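Abbfa_003403 (Acinetobacter baumannii, PDB 4ZXH) probably assembles a peptide product on a phosphopantetheine arm, as a four-domain nonribosomal peptide synthetase with condensation, adenylation, carrier and thioesterase domains. Local coordinates at residues 107-117 and 127-135; 994-1002 and 1031-1039. One frame throughout, in Å; residues are numbered along the deposited sequence. Where two conformers were deposited one is given.

Contact 1: residues 107-117 and 127-135; sequences LTQLVEQDTKQ and WRIHCYECG
Leu107 meets the far end of strand 127-135 through its CD2 methyl, which lies 3.8 Å from Cys134 SG; Cys134 and Gly135 form a classic beta bulge at the end of the strand. One turn on, Leu110 brings CD2 to Tyr132 CE1 at 3.9 Å, and Val111 adds a CH-pi contact from over the ring face, its CG2 3.9 Å from the centroid of the Tyr132 ring. With CG1 of Val111 anti to the backbone N (chi1 174°), CG2 is the branch left to face the ring. This is the packing of a beta-alpha-beta unit, strand 94-98, helix 104-115 and strand 127-135, within the condensation domain: the helix runs back across the sheet nearly antiparallel to strand 127-135, at 159°, the axes of these segments approaching to 9.9 Å. Asp114 then takes the phenol of Tyr132. Tyr132 OH donates to Asp114 OD2 over 2.7 Å, reaching it on the anti side and somewhat out of the carboxylate plane, so the ring is held at its edge by the acid and over a face by the valine. The CB of Asp114 also lies off-centre over the His130 ring in a second CH-pi contact, and Thr115 CG2 approaches the same imidazole obliquely. Past the helix end, Gln117 offers its backbone O to the guanidinium of Arg128 end-on: NH2 donates over 3.0 Å and NH1 over 3.2 Å, both from one face of the peptide plane, and Asn40 is a further donor to this oxygen. The remaining nitrogen, Arg128 NE, donates to His130 NE2 at 3.0 Å within the strand, a bond that helps fix the rotation of both flat groups, while Phe119 forms a cation-pi contact with the arginine.

Contact 2: residues 994-1002 and 1031-1039; sequences RVGIHDDFF and LAQYSTVER
In the carrier domain, a small helical bundle, the loop between helix 977-990 and helix 1008-1022 is joined to the junction of helices 1028-1033 and 1037-1046 by the pairing of 994-1002 with 1031-1039. Residues Gly996 to Asp999 form a type I beta turn, and Ile997 O in its middle accepts from Glu1038 N at 2.8 Å, in the carbonyl plane and on a lone pair. The donor belongs to the first turn of helix 1037-1046, whose N-cap is Thr1036: its OG1 accepts from Arg1039 N, and its CG2 methyl leans on the loop near His998 O. Further along the loop, Phe1001 N donates to Ser1035 O over 2.9 Å with an angle of 157° at the hydrogen. Beside it Ser1035 OG donates to Asp1000 OD2, also at 2.9 Å, from above the carboxylate plane; the acid reaches the serine because its CG lies opposite the backbone N (chi1 -177°). The other oxygen of Asp1000 closes an Asx turn, OD1 accepting from Phe1002 N at 2.8 Å and from Glu1003 N as well, so that both carboxylate oxygens are engaged and the group is held against rotation. Glu1038 also brings its carboxylate to the edge of the His998 ring, the two planes almost perpendicular, with OE2 3.6 Å from NE2. Apolar contacts add to these. Ile997 CG2 faces Val1037 CG1 at 4.2 Å, and Leu1031 CD2 approaches the Phe1001 ring obliquely, nearest to CE2, while Phe1002, near the bound phosphopantetheine, turns an edge to Ser1035 CB. Around this joint Phe1001 meets Phe986 edge-to-face and packs on Leu1010 and Leu1014 of helix 1008-1022, and Val1037 rests on Leu982 and Phe986 of helix 977-990.

How the contacts relate
Contact 1 closes before contact 2 opens, and the two belong to different domains: 107-117 with 127-135 lies in the condensation domain, 994-1002 with 1031-1039 in the phosphopantetheine-bearing carrier domain. Their centres are 43 Å apart, with no helix, strand or sheet in common. One packs a helix against a mixed sheet, near the pocket of a bound lipid; the other ties a loop to the junction of two helices. The adenylation region separates them along the chain, and their nearest atoms are still about 21 Å apart. The bound phosphopantetheine is nevertheless lined by residues from both domains, consistent with a carrier domain docked toward the condensation domain, its arm bridging the two.

Contact 1: residues 107-117 and 127-135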
# COMPACT_ATOMS: atom_id res chain seq x y z
N LEU A 107 17.54 -21.28 -24.58
CA LEU A 107 16.84 -22.50 -24.20
C LEU A 107 16.49 -22.48 -22.72
O LEU A 107 15.37 -22.84 -22.35
CB LEU A 107 17.67 -23.74 -24.54
CG LEU A 107 16.95 -25.08 -24.27
CD1 LEU A 107 15.55 -25.08 -24.88
CD2 LEU A 107 17.73 -26.27 -24.76
N THR A 108 17.43 -22.06 -21.88
CA THR A 108 17.14 -21.94 -20.46
C THR A 108 15.96 -21.01 -20.26
O THR A 108 15.03 -21.32 -19.51
CB THR A 108 18.33 -21.41 -19.64
OG1 THR A 108 19.41 -22.35 -19.71
CG2 THR A 108 17.95 -21.27 -18.18
N GLN A 109 15.98 -19.87 -20.95
CA GLN A 109 14.95 -18.87 -20.74
C GLN A 109 13.60 -19.43 -21.17
O GLN A 109 12.60 -19.27 -20.46
CB GLN A 109 15.27 -17.56 -21.48
CG GLN A 109 14.23 -16.47 -21.14
CD GLN A 109 14.53 -15.08 -21.70
OE1 GLN A 109 15.61 -14.81 -22.23
NE2 GLN A 109 13.55 -14.19 -21.59
N LEU A 110 13.59 -20.11 -22.31
CA LEU A 110 12.38 -20.74 -22.82
C LEU A 110 11.73 -21.67 -21.79
O LEU A 110 10.54 -21.55 -21.49
CB LEU A 110 12.70 -21.52 -24.09
CG LEU A 110 11.51 -22.23 -24.75
CD1 LEU A 110 10.39 -21.22 -25.03
CD2 LEU A 110 11.92 -22.95 -26.03
N VAL A 111 12.53 -22.60 -21.27
CA VAL A 111 12.07 -23.54 -20.27
C VAL A 111 11.60 -22.82 -19.00
O VAL A 111 10.61 -23.21 -18.40
CB VAL A 111 13.20 -24.59 -19.92
CG1 VAL A 111 12.79 -25.51 -18.76
CG2 VAL A 111 13.57 -25.44 -21.16
N GLU A 112 12.29 -21.77 -18.59
CA GLU A 112 11.80 -21.00 -17.45
C GLU A 112 10.42 -20.40 -17.77
O GLU A 112 9.49 -20.59 -17.00
CB GLU A 112 12.81 -19.91 -17.04
CG GLU A 112 14.00 -20.49 -16.23
CD GLU A 112 15.26 -19.62 -16.24
OE1 GLU A 112 15.26 -18.55 -16.89
OE2 GLU A 112 16.27 -20.03 -15.60
N GLN A 113 10.27 -19.74 -18.92
CA GLN A 113 8.97 -19.15 -19.23
C GLN A 113 7.89 -20.22 -19.42
O GLN A 113 6.77 -20.03 -18.95
CB GLN A 113 9.07 -18.22 -20.44
CG GLN A 113 8.33 -16.88 -20.28
CD GLN A 113 8.87 -15.99 -19.14
OE1 GLN A 113 9.83 -16.33 -18.43
NE2 GLN A 113 8.25 -14.82 -18.98
N ASP A 114 8.21 -21.34 -20.05
CA ASP A 114 7.22 -22.41 -20.23
C ASP A 114 6.72 -23.00 -18.91
O ASP A 114 5.52 -23.20 -18.74
CB ASP A 114 7.79 -23.53 -21.09
CG ASP A 114 7.72 -23.23 -22.57
OD1 ASP A 114 7.35 -22.08 -22.91
OD2 ASP A 114 8.00 -24.14 -23.38
N THR A 115 7.63 -23.29 -17.99
CA THR A 115 7.27 -23.91 -16.72
C THR A 115 6.55 -22.95 -15.77
O THR A 115 5.95 -23.39 -14.81
CB THR A 115 8.52 -24.48 -15.98
OG1 THR A 115 9.41 -23.43 -15.62
CG2 THR A 115 9.25 -25.51 -16.86
N LYS A 116 6.62 -21.64 -16.03
CA LYS A 116 5.87 -20.66 -15.22
C LYS A 116 4.42 -20.45 -15.66
O LYS A 116 3.71 -19.61 -15.10
CB LYS A 116 6.59 -19.31 -15.23
CG LYS A 116 7.58 -19.18 -14.11
CD LYS A 116 8.63 -18.12 -14.33
CE LYS A 116 9.80 -18.43 -13.38
NZ LYS A 116 10.92 -17.44 -13.48
N GLN A 117 3.97 -21.18 -16.68
CA GLN A 117 2.58 -21.06 -17.08
C GLN A 117 1.78 -21.56 -15.89
O GLN A 117 2.17 -22.52 -15.23
CB GLN A 117 2.29 -21.85 -18.37
CG GLN A 117 2.86 -21.18 -19.61
CD GLN A 117 3.27 -22.15 -20.75
OE1 GLN A 117 3.25 -23.38 -20.60
NE2 GLN A 117 3.67 -21.58 -21.87
N TRP A 127 -0.05 -31.11 -12.81
CA TRP A 127 1.35 -31.26 -13.14
C TRP A 127 1.49 -31.32 -14.66
O TRP A 127 0.52 -31.61 -15.36
CB TRP A 127 1.92 -32.52 -12.48
CG TRP A 127 1.11 -33.74 -12.73
CD1 TRP A 127 -0.01 -34.14 -12.05
CD2 TRP A 127 1.35 -34.75 -13.72
NE1 TRP A 127 -0.48 -35.33 -12.56
CE2 TRP A 127 0.35 -35.73 -13.59
CE3 TRP A 127 2.34 -34.92 -14.70
CZ2 TRP A 127 0.29 -36.86 -14.41
CZ3 TRP A 127 2.28 -36.06 -15.51
CH2 TRP A 127 1.26 -37.00 -15.37
N ARG A 128 2.69 -31.01 -15.16
CA ARG A 128 2.98 -31.00 -16.59
C ARG A 128 4.39 -31.51 -16.85
O ARG A 128 5.26 -31.42 -15.99
CB ARG A 128 2.88 -29.61 -17.18
CG ARG A 128 1.59 -28.91 -16.96
CD ARG A 128 1.56 -27.69 -17.84
NE ARG A 128 2.65 -26.75 -17.55
CZ ARG A 128 2.48 -25.64 -16.84
NH1 ARG A 128 1.28 -25.35 -16.35
NH2 ARG A 128 3.49 -24.81 -16.64
N ILE A 129 4.60 -32.01 -18.06
CA ILE A 129 5.92 -32.36 -18.52
C ILE A 129 6.23 -31.58 -19.78
O ILE A 129 5.45 -31.63 -20.74
CB ILE A 129 6.04 -33.86 -18.82
CG1 ILE A 129 5.74 -34.67 -17.56
CG2 ILE A 129 7.41 -34.17 -19.38
CD1 ILE A 129 5.43 -36.11 -17.84
N HIS A 130 7.34 -30.85 -19.78
CA HIS A 130 7.73 -30.06 -20.95
C HIS A 130 8.96 -30.68 -21.59
O HIS A 130 9.99 -30.78 -20.94
CB HIS A 130 8.03 -28.61 -20.55
CG HIS A 130 6.84 -27.82 -20.11
ND1 HIS A 130 6.11 -27.03 -20.97
CD2 HIS A 130 6.29 -27.65 -18.88
CE1 HIS A 130 5.14 -26.43 -20.30
NE2 HIS A 130 5.22 -26.79 -19.03
N CYS A 131 8.86 -31.09 -22.86
CA CYS A 131 10.00 -31.72 -23.54
C CYS A 131 10.56 -30.90 -24.69
O CYS A 131 9.82 -30.25 -25.41
CB CYS A 131 9.61 -33.09 -24.08
SG CYS A 131 8.81 -34.12 -22.88
N TYR A 132 11.87 -30.96 -24.86
CA TYR A 132 12.54 -30.21 -25.90
C TYR A 132 13.59 -31.06 -26.57
O TYR A 132 14.46 -31.61 -25.90
CB TYR A 132 13.18 -28.96 -25.33
CG TYR A 132 12.25 -28.11 -24.51
CD1 TYR A 132 11.57 -27.03 -25.07
CD2 TYR A 132 12.07 -28.38 -23.16
CE1 TYR A 132 10.73 -26.25 -24.30
CE2 TYR A 132 11.24 -27.60 -22.39
CZ TYR A 132 10.57 -26.55 -22.96
OH TYR A 132 9.75 -25.81 -22.17
N GLU A 133 13.53 -31.16 -27.89
CA GLU A 133 14.54 -31.85 -28.66
C GLU A 133 15.72 -30.90 -28.94
O GLU A 133 15.52 -29.82 -29.48
CB GLU A 133 13.93 -32.39 -29.96
CG GLU A 133 14.88 -33.22 -30.85
CD GLU A 133 14.18 -33.83 -32.06
OE1 GLU A 133 13.02 -33.45 -32.35
OE2 GLU A 133 14.80 -34.69 -32.73
N CYS A 134 16.93 -31.31 -28.58
CA CYS A 134 18.12 -30.46 -28.75
C CYS A 134 19.08 -30.93 -29.83
O CYS A 134 20.02 -30.21 -30.19
CB CYS A 134 18.89 -30.39 -27.44
SG CYS A 134 17.88 -29.81 -26.12
N GLY A 135 18.86 -32.14 -30.32
CA GLY A 135 19.73 -32.77 -31.30
C GLY A 135 19.32 -34.22 -31.39
O GLY A 135 18.35 -34.61 -30.72

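Contact 2: residues 994-1002 and 1031-1039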
# COMPACT_ATOMS: atom_id res chain seq x y z
N ARG A 994 -25.30 -8.40 13.99
CA ARG A 994 -25.75 -7.24 13.20
C ARG A 994 -24.61 -6.53 12.47
O ARG A 994 -23.71 -5.98 13.10
CB ARG A 994 -26.49 -6.26 14.09
CG ARG A 994 -27.10 -5.08 13.36
CD ARG A 994 -27.50 -4.00 14.34
NE ARG A 994 -28.65 -4.33 15.15
CZ ARG A 994 -28.74 -4.09 16.46
NH1 ARG A 994 -27.71 -3.55 17.08
NH2 ARG A 994 -29.83 -4.39 17.15
N VAL A 995 -24.66 -6.54 11.15
CA VAL A 995 -23.54 -6.07 10.34
C VAL A 995 -23.91 -4.82 9.57
O VAL A 995 -24.92 -4.79 8.87
CB VAL A 995 -23.07 -7.16 9.34
CG1 VAL A 995 -22.21 -6.57 8.25
CG2 VAL A 995 -22.31 -8.27 10.07
N GLY A 996 -23.09 -3.80 9.71
CA GLY A 996 -23.31 -2.55 9.02
C GLY A 996 -22.53 -2.55 7.73
O GLY A 996 -21.54 -3.25 7.61
N ILE A 997 -22.94 -1.72 6.78
CA ILE A 997 -22.34 -1.74 5.46
C ILE A 997 -20.88 -1.25 5.43
O ILE A 997 -20.23 -1.34 4.40
CB ILE A 997 -23.18 -0.92 4.47
CG1 ILE A 997 -23.12 0.57 4.81
CG2 ILE A 997 -24.63 -1.43 4.44
CD1 ILE A 997 -23.87 1.43 3.83
N HIS A 998 -20.36 -0.76 6.55
CA HIS A 998 -18.96 -0.34 6.62
C HIS A 998 -18.09 -1.28 7.47
O HIS A 998 -16.92 -1.01 7.70
CB HIS A 998 -18.85 1.09 7.15
CG HIS A 998 -19.46 2.09 6.22
ND1 HIS A 998 -20.30 3.10 6.65
CD2 HIS A 998 -19.39 2.20 4.88
CE1 HIS A 998 -20.70 3.80 5.61
NE2 HIS A 998 -20.16 3.28 4.52
N ASP A 999 -18.67 -2.37 7.94
CA ASP A 999 -17.92 -3.36 8.70
C ASP A 999 -17.12 -4.20 7.75
O ASP A 999 -17.63 -4.69 6.74
CB ASP A 999 -18.85 -4.25 9.54
CG ASP A 999 -19.48 -3.49 10.70
OD1 ASP A 999 -18.97 -2.40 11.04
OD2 ASP A 999 -20.49 -3.97 11.26
N ASP A 1000 -15.84 -4.38 8.08
CA ASP A 1000 -14.92 -5.12 7.24
C ASP A 1000 -14.99 -6.63 7.55
O ASP A 1000 -14.97 -7.06 8.71
CB ASP A 1000 -13.51 -4.57 7.41
CG ASP A 1000 -12.50 -5.25 6.51
OD1 ASP A 1000 -12.21 -6.46 6.71
OD2 ASP A 1000 -11.98 -4.56 5.60
N PHE A 1001 -15.07 -7.41 6.49
CA PHE A 1001 -15.26 -8.84 6.61
C PHE A 1001 -14.19 -9.48 7.48
O PHE A 1001 -14.49 -10.31 8.33
CB PHE A 1001 -15.28 -9.46 5.22
CG PHE A 1001 -15.39 -10.94 5.21
CD1 PHE A 1001 -16.62 -11.56 5.38
CD2 PHE A 1001 -14.26 -11.72 4.99
CE1 PHE A 1001 -16.73 -12.95 5.37
CE2 PHE A 1001 -14.35 -13.11 4.95
CZ PHE A 1001 -15.58 -13.72 5.14
N PHE A 1002 -12.94 -9.08 7.28
CA PHE A 1002 -11.84 -9.73 7.96
C PHE A 1002 -11.64 -9.16 9.38
O PHE A 1002 -11.24 -9.89 10.29
CB PHE A 1002 -10.56 -9.62 7.13
CG PHE A 1002 -10.64 -10.34 5.81
CD1 PHE A 1002 -10.33 -11.70 5.72
CD2 PHE A 1002 -11.04 -9.67 4.66
CE1 PHE A 1002 -10.43 -12.39 4.50
CE2 PHE A 1002 -11.14 -10.35 3.43
CZ PHE A 1002 -10.84 -11.70 3.36
N LEU A 1031 -13.19 -9.86 -3.27
CA LEU A 1031 -13.57 -9.72 -1.87
C LEU A 1031 -12.44 -9.15 -1.02
O LEU A 1031 -12.67 -8.42 -0.05
CB LEU A 1031 -14.01 -11.07 -1.29
CG LEU A 1031 -14.30 -11.05 0.20
CD1 LEU A 1031 -15.43 -10.10 0.50
CD2 LEU A 1031 -14.66 -12.45 0.67
N ALA A 1032 -11.21 -9.48 -1.36
CA ALA A 1032 -10.07 -9.01 -0.58
C ALA A 1032 -9.89 -7.53 -0.69
O ALA A 1032 -9.38 -6.86 0.19
CB ALA A 1032 -8.83 -9.71 -1.02
N GLN A 1033 -10.42 -7.01 -1.77
CA GLN A 1033 -10.12 -5.66 -2.06
C GLN A 1033 -11.35 -4.76 -1.92
O GLN A 1033 -11.26 -3.58 -1.56
CB GLN A 1033 -9.48 -5.71 -3.43
CG GLN A 1033 -9.26 -4.44 -4.27
CD GLN A 1033 -8.63 -3.27 -3.45
OE1 GLN A 1033 -9.40 -2.59 -2.85
NE2 GLN A 1033 -7.24 -3.22 -3.20
N TYR A 1034 -12.51 -5.39 -2.09
CA TYR A 1034 -13.77 -4.80 -1.69
C TYR A 1034 -14.40 -5.58 -0.52
O TYR A 1034 -15.36 -6.31 -0.70
CB TYR A 1034 -14.73 -4.75 -2.89
CG TYR A 1034 -14.11 -4.04 -4.06
CD1 TYR A 1034 -14.11 -2.65 -4.14
CD2 TYR A 1034 -13.49 -4.75 -5.07
CE1 TYR A 1034 -13.51 -1.99 -5.21
CE2 TYR A 1034 -12.89 -4.10 -6.14
CZ TYR A 1034 -12.91 -2.72 -6.20
OH TYR A 1034 -12.31 -2.04 -7.24
N SER A 1035 -13.91 -5.35 0.70
CA SER A 1035 -14.27 -6.21 1.84
C SER A 1035 -15.32 -5.68 2.85
O SER A 1035 -15.60 -6.32 3.87
CB SER A 1035 -12.99 -6.58 2.59
OG SER A 1035 -12.22 -5.42 2.82
N THR A 1036 -15.90 -4.53 2.57
CA THR A 1036 -17.09 -4.10 3.29
C THR A 1036 -18.30 -4.33 2.41
O THR A 1036 -18.16 -4.46 1.19
CB THR A 1036 -17.06 -2.64 3.67
OG1 THR A 1036 -17.16 -1.85 2.48
CG2 THR A 1036 -15.77 -2.31 4.45
N VAL A 1037 -19.49 -4.36 3.00
CA VAL A 1037 -20.70 -4.56 2.21
C VAL A 1037 -20.90 -3.38 1.25
O VAL A 1037 -21.27 -3.57 0.09
CB VAL A 1037 -21.94 -4.71 3.08
CG1 VAL A 1037 -23.18 -4.71 2.22
CG2 VAL A 1037 -21.85 -6.00 3.87
N GLU A 1038 -20.61 -2.17 1.72
CA GLU A 1038 -20.77 -1.01 0.85
C GLU A 1038 -19.94 -1.16 -0.42
O GLU A 1038 -20.46 -1.04 -1.54
CB GLU A 1038 -20.39 0.28 1.55
CG GLU A 1038 -20.88 1.52 0.79
CD GLU A 1038 -19.96 2.72 0.93
OE1 GLU A 1038 -18.73 2.51 0.98
OE2 GLU A 1038 -20.47 3.86 1.00
N ARG A 1039 -18.64 -1.42 -0.22
CA ARG A 1039 -17.70 -1.39 -1.33
C ARG A 1039 -17.97 -2.54 -2.30
O ARG A 1039 -17.89 -2.36 -3.52
CB ARG A 1039 -16.27 -1.44 -0.80
CG ARG A 1039 -15.80 -0.07 -0.37
CD ARG A 1039 -14.52 -0.06 0.47
NE ARG A 1039 -13.35 -0.71 -0.14
CZ ARG A 1039 -12.83 -0.41 -1.32
NH1 ARG A 1039 -13.38 0.52 -2.11
NH2 ARG A 1039 -11.77 -1.06 -1.75